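Local coordinates for putative chemotaxis protein (Desulfovibrio vulgaris str. Hildenborough, PDB 3H4Y) that probably acts as a CheX-type phosphatase in the chemotaxis pathway, removing phosphate from the response regulator CheY, at residues 62-76 / 87-99. Sequence-based numbering, arbitrary orientation.
Sequences VTFTKSCAIALVKGM and DTKDAVGEVTNMI
Val62, Phe64, Leu72, Val73 and Met76 pack against helix 87-99 in a buried, almost wholly apolar contact, where a sheet strand and the helix following it meet one face of a long helix. No hydrogen bond crosses the interface, which buries 568 Å² over both sides. The two helices lie nearly perpendicular, at 87°, with a closest axis approach of 9.6 Å. Their backbones come nearest at Val73 and Thr88, CA to CA 5.9 Å; Val73 CG2 stands 3.6 Å from Thr88 CA and also meets Ala91 CB. With CG1 anti to the backbone N (chi1 174°), Val73 turns CG1 toward Asp87 CB, while CG2 spans Thr88 and Ala91, a turn apart.

One turn on, the selenium of Met76, a selenomethionine, sits 3.5 Å from Val95 CG2 and touches Ala91 CB as well. A bend at chi3 (70°) turns CE aside to lie near Ala91 O and Val95 CG2. Leu72 CD2 reaches the CG2 methyls of both Val92 and Val95, and its other neighbours include Ala25 of helix 10-25.

This is the alpha/beta layering of the CheC-like fold of CheX proteins: helices 10-25 and 84-109 cover one side of an antiparallel sheet, and strand 58-64 is an inner strand of it. From that strand, Phe64 CE1 lies 3.9 Å from Val92 CG1, the methyl approaching the ring obliquely, while Cys68 SG lies at the ring edge, in plane. Two residues earlier on the strand, and one turn on along the helix, Val62 CG2 meets Thr96 OG1 at 3.7 Å. That hydroxyl is turned back onto its own helix, donating to Val92 O over 2.9 Å; Thr96 N reaches the same carbonyl oxygen from the opposite face of its plane. Thr88 OG1 likewise bonds to Ile84 O, one turn earlier.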
loop_
_atom_site.group_PDB
_atom_site.type_symbol
_atom_site.label_atom_id
_atom_site.label_comp_id
_atom_site.label_asym_id
_atom_site.label_seq_id
_atom_site.Cartn_x
_atom_site.Cartn_y
_atom_site.Cartn_z
ATOM N N VAL A 62 0.859 5.202 -7.178
ATOM C CA VAL A 62 1.431 6.407 -7.783
ATOM C C VAL A 62 2.596 6.829 -6.883
ATOM O O VAL A 62 2.415 6.950 -5.664
ATOM C CB VAL A 62 0.405 7.548 -7.888
ATOM C CG1 VAL A 62 0.967 8.697 -8.780
ATOM C CG2 VAL A 62 -0.885 7.036 -8.511
ATOM N N THR A 63 3.769 7.038 -7.473
ATOM C CA THR A 63 4.999 7.374 -6.762
ATOM C C THR A 63 5.572 8.651 -7.363
ATOM O O THR A 63 5.879 8.713 -8.553
ATOM C CB THR A 63 6.016 6.230 -6.885
ATOM O OG1 THR A 63 5.457 5.056 -6.257
ATOM C CG2 THR A 63 7.372 6.605 -6.296
ATOM N N PHE A 64 5.729 9.646 -6.515
ATOM C CA PHE A 64 6.149 10.968 -6.916
ATOM C C PHE A 64 7.541 11.310 -6.404
ATOM O O PHE A 64 7.895 10.966 -5.269
ATOM C CB PHE A 64 5.218 12.024 -6.273
ATOM C CG PHE A 64 3.791 12.035 -6.758
ATOM C CD1 PHE A 64 2.819 11.232 -6.162
ATOM C CD2 PHE A 64 3.412 12.879 -7.785
ATOM C CE1 PHE A 64 1.477 11.290 -6.639
ATOM C CE2 PHE A 64 2.074 12.937 -8.251
ATOM C CZ PHE A 64 1.146 12.115 -7.699
ATOM N N THR A 65 8.295 12.081 -7.194
ATOM C CA THR A 65 9.465 12.772 -6.676
ATOM C C THR A 65 8.958 13.893 -5.759
ATOM O O THR A 65 7.836 14.409 -5.887
ATOM C CB THR A 65 10.390 13.376 -7.752
ATOM O OG1 THR A 65 9.731 14.443 -8.422
ATOM C CG2 THR A 65 10.841 12.298 -8.750
ATOM N N LYS A 66 9.793 14.262 -4.811
ATOM C CA LYS A 66 9.427 15.287 -3.856
ATOM C C LYS A 66 9.009 16.617 -4.537
ATOM O O LYS A 66 7.972 17.236 -4.189
ATOM C CB LYS A 66 10.599 15.494 -2.878
ATOM C CG LYS A 66 10.301 16.499 -1.813
ATOM C CD LYS A 66 11.541 16.754 -0.937
ATOM C CE LYS A 66 12.066 15.475 -0.292
ATOM N NZ LYS A 66 13.181 15.766 0.673
ATOM N N SER A 67 9.781 17.073 -5.518
ATOM C CA SER A 67 9.470 18.336 -6.157
ATOM C C SER A 67 8.144 18.245 -6.896
ATOM O O SER A 67 7.371 19.192 -6.915
ATOM C CB SER A 67 10.576 18.786 -7.112
ATOM O OG SER A 67 10.798 17.844 -8.127
ATOM N N CYS A 68 7.864 17.069 -7.456
ATOM C CA CYS A 68 6.623 16.868 -8.193
ATOM C C CYS A 68 5.420 16.938 -7.235
ATOM O O CYS A 68 4.418 17.605 -7.520
ATOM C CB CYS A 68 6.675 15.528 -8.933
ATOM S SG CYS A 68 5.288 15.295 -10.072
ATOM N N ALA A 69 5.558 16.288 -6.067
ATOM C CA ALA A 69 4.484 16.242 -5.067
ATOM C C ALA A 69 4.233 17.623 -4.476
ATOM O O ALA A 69 3.089 18.015 -4.275
ATOM C CB ALA A 69 4.841 15.264 -3.970
ATOM N N ILE A 70 5.297 18.370 -4.193
ATOM C CA ILE A 70 5.139 19.724 -3.636
ATOM C C ILE A 70 4.336 20.601 -4.598
ATOM O O ILE A 70 3.405 21.311 -4.196
ATOM C CB ILE A 70 6.495 20.371 -3.299
ATOM C CG1 ILE A 70 7.124 19.666 -2.102
ATOM C CG2 ILE A 70 6.333 21.866 -2.990
ATOM C CD1 ILE A 70 8.628 20.020 -1.900
ATOM N N ALA A 71 4.656 20.539 -5.892
ATOM C CA ALA A 71 3.944 21.319 -6.875
ATOM C C ALA A 71 2.517 20.879 -7.045
ATOM O O ALA A 71 1.609 21.719 -7.256
ATOM C CB ALA A 71 4.690 21.246 -8.239
ATOM N N LEU A 72 2.296 19.576 -6.952
ATOM C CA LEU A 72 0.946 19.025 -6.976
ATOM C C LEU A 72 0.097 19.599 -5.850
ATOM O O LEU A 72 -1.013 20.058 -6.070
ATOM C CB LEU A 72 0.999 17.512 -6.823
ATOM C CG LEU A 72 -0.339 16.808 -6.673
ATOM C CD1 LEU A 72 -0.977 16.752 -8.066
ATOM C CD2 LEU A 72 -0.155 15.419 -6.130
ATOM N N VAL A 73 0.635 19.577 -4.639
ATOM C CA VAL A 73 -0.117 20.051 -3.485
ATOM C C VAL A 73 -0.401 21.543 -3.587
ATOM O O VAL A 73 -1.529 22.008 -3.319
ATOM C CB VAL A 73 0.602 19.668 -2.137
ATOM C CG1 VAL A 73 -0.130 20.317 -0.960
ATOM C CG2 VAL A 73 0.672 18.169 -2.010
ATOM N N LYS A 74 0.580 22.319 -4.039
ATOM C CA LYS A 74 0.346 23.738 -4.271
ATOM C C LYS A 74 -0.755 23.945 -5.312
ATOM O O LYS A 74 -1.605 24.815 -5.160
ATOM C CB LYS A 74 1.623 24.429 -4.738
ATOM C CG LYS A 74 2.666 24.589 -3.666
ATOM C CD LYS A 74 3.942 25.231 -4.248
ATOM C CE LYS A 74 5.075 25.288 -3.219
ATOM N NZ LYS A 74 6.412 25.561 -3.868
ATOM N N GLY A 75 -0.736 23.173 -6.400
ATOM C CA GLY A 75 -1.787 23.321 -7.413
ATOM C C GLY A 75 -3.180 22.992 -6.888
ATOM O O GLY A 75 -4.169 23.630 -7.272
HETATM N N MSE A 76 -3.254 22.002 -6.009
HETATM C CA MSE A 76 -4.541 21.547 -5.449
HETATM C C MSE A 76 -5.108 22.460 -4.377
HETATM O O MSE A 76 -6.325 22.699 -4.322
HETATM C CB MSE A 76 -4.404 20.159 -4.868
HETATM C CG MSE A 76 -4.215 19.133 -5.914
HETATM SE SE MSE A 76 -3.918 17.327 -5.257
HETATM C CE MSE A 76 -5.659 16.962 -4.576
ATOM N N ASP A 87 -1.191 17.832 4.506
ATOM C CA ASP A 87 -1.729 18.200 3.194
ATOM C C ASP A 87 -1.169 17.400 2.052
ATOM O O ASP A 87 -1.913 17.106 1.089
ATOM C CB ASP A 87 -1.474 19.670 2.879
ATOM C CG ASP A 87 -2.309 20.613 3.738
ATOM O OD1 ASP A 87 -3.230 20.172 4.466
ATOM O OD2 ASP A 87 -2.005 21.829 3.642
ATOM N N THR A 88 0.133 17.119 2.079
ATOM C CA THR A 88 0.755 16.327 1.035
ATOM C C THR A 88 0.144 14.917 1.103
ATOM O O THR A 88 -0.179 14.351 0.071
ATOM C CB THR A 88 2.289 16.310 1.166
ATOM O OG1 THR A 88 2.783 17.658 1.056
ATOM C CG2 THR A 88 2.931 15.460 0.085
ATOM N N LYS A 89 -0.029 14.374 2.307
ATOM C CA LYS A 89 -0.632 13.048 2.475
ATOM C C LYS A 89 -2.046 13.004 1.907
ATOM O O LYS A 89 -2.397 12.101 1.131
ATOM C CB LYS A 89 -0.662 12.617 3.953
ATOM C CG LYS A 89 0.700 12.331 4.567
ATOM C CD LYS A 89 0.522 11.922 6.015
ATOM C CE LYS A 89 1.824 11.878 6.762
ATOM N NZ LYS A 89 1.633 11.182 8.071
ATOM N N ASP A 90 -2.868 13.944 2.347
ATOM C CA ASP A 90 -4.284 13.955 1.951
ATOM C C ASP A 90 -4.415 14.188 0.470
ATOM O O ASP A 90 -5.206 13.489 -0.179
ATOM C CB ASP A 90 -5.082 14.993 2.743
ATOM C CG ASP A 90 -5.177 14.668 4.215
ATOM O OD1 ASP A 90 -4.921 13.509 4.641
ATOM O OD2 ASP A 90 -5.558 15.587 4.956
ATOM N N ALA A 91 -3.613 15.089 -0.082
ATOM C CA ALA A 91 -3.606 15.376 -1.519
ATOM C C ALA A 91 -3.175 14.180 -2.378
ATOM O O ALA A 91 -3.891 13.854 -3.340
ATOM C CB ALA A 91 -2.700 16.554 -1.825
ATOM N N VAL A 92 -2.017 13.567 -2.069
ATOM C CA VAL A 92 -1.535 12.390 -2.781
ATOM C C VAL A 92 -2.562 11.273 -2.638
ATOM O O VAL A 92 -2.840 10.591 -3.602
ATOM C CB VAL A 92 -0.104 11.947 -2.359
ATOM C CG1 VAL A 92 0.295 10.664 -2.988
ATOM C CG2 VAL A 92 0.898 13.056 -2.785
ATOM N N GLY A 93 -3.101 11.077 -1.439
ATOM C CA GLY A 93 -4.141 10.056 -1.253
ATOM C C GLY A 93 -5.373 10.310 -2.132
ATOM O O GLY A 93 -5.876 9.390 -2.784
ATOM N N GLU A 94 -5.844 11.562 -2.138
ATOM C CA GLU A 94 -7.017 11.923 -2.913
ATOM C C GLU A 94 -6.783 11.749 -4.397
ATOM O O GLU A 94 -7.679 11.254 -5.114
ATOM C CB GLU A 94 -7.460 13.357 -2.633
ATOM C CG GLU A 94 -8.109 13.498 -1.285
ATOM C CD GLU A 94 -8.237 14.941 -0.847
ATOM O OE1 GLU A 94 -8.142 15.839 -1.733
ATOM O OE2 GLU A 94 -8.417 15.156 0.377
ATOM N N VAL A 95 -5.646 12.237 -4.895
ATOM C CA VAL A 95 -5.327 12.072 -6.302
ATOM C C VAL A 95 -5.292 10.595 -6.700
ATOM O O VAL A 95 -5.854 10.173 -7.730
ATOM C CB VAL A 95 -3.974 12.759 -6.654
ATOM C CG1 VAL A 95 -3.354 12.181 -7.923
ATOM C CG2 VAL A 95 -4.196 14.209 -6.799
ATOM N N THR A 96 -4.664 9.786 -5.868
ATOM C CA THR A 96 -4.572 8.353 -6.127
ATOM C C THR A 96 -5.929 7.689 -6.084
ATOM O O THR A 96 -6.239 6.847 -6.925
ATOM C CB THR A 96 -3.553 7.684 -5.200
ATOM O OG1 THR A 96 -2.298 8.361 -5.388
ATOM C CG2 THR A 96 -3.380 6.214 -5.555
ATOM N N ASN A 97 -6.742 8.043 -5.102
ATOM C CA ASN A 97 -8.106 7.539 -5.028
ATOM C C ASN A 97 -8.916 7.858 -6.302
ATOM O O ASN A 97 -9.669 6.977 -6.787
ATOM C CB ASN A 97 -8.803 8.104 -3.820
ATOM C CG ASN A 97 -10.060 7.397 -3.547
ATOM O OD1 ASN A 97 -11.150 7.956 -3.711
ATOM N ND2 ASN A 97 -9.940 6.151 -3.176
HETATM N N MSE A 98 -8.801 9.067 -6.848
HETATM C CA MSE A 98 -9.548 9.412 -8.071
HETATM C C MSE A 98 -8.985 8.770 -9.329
HETATM O O MSE A 98 -9.710 8.449 -10.233
HETATM C CB MSE A 98 -9.668 10.920 -8.205
HETATM C CG MSE A 98 -10.475 11.507 -7.060
HETATM SE SE MSE A 98 -12.232 10.681 -6.788
HETATM C CE MSE A 98 -12.779 10.639 -8.598
ATOM N N ILE A 99 -7.674 8.598 -9.371
ATOM C CA ILE A 99 -7.053 7.864 -10.488
ATOM C C ILE A 99 -7.563 6.436 -10.445
ATOM O O ILE A 99 -7.980 5.876 -11.490
ATOM C CB ILE A 99 -5.532 7.914 -10.447
ATOM C CG1 ILE A 99 -5.092 9.328 -10.818
ATOM C CG2 ILE A 99 -4.914 6.851 -11.414
ATOM C CD1 ILE A 99 -3.604 9.570 -10.701
#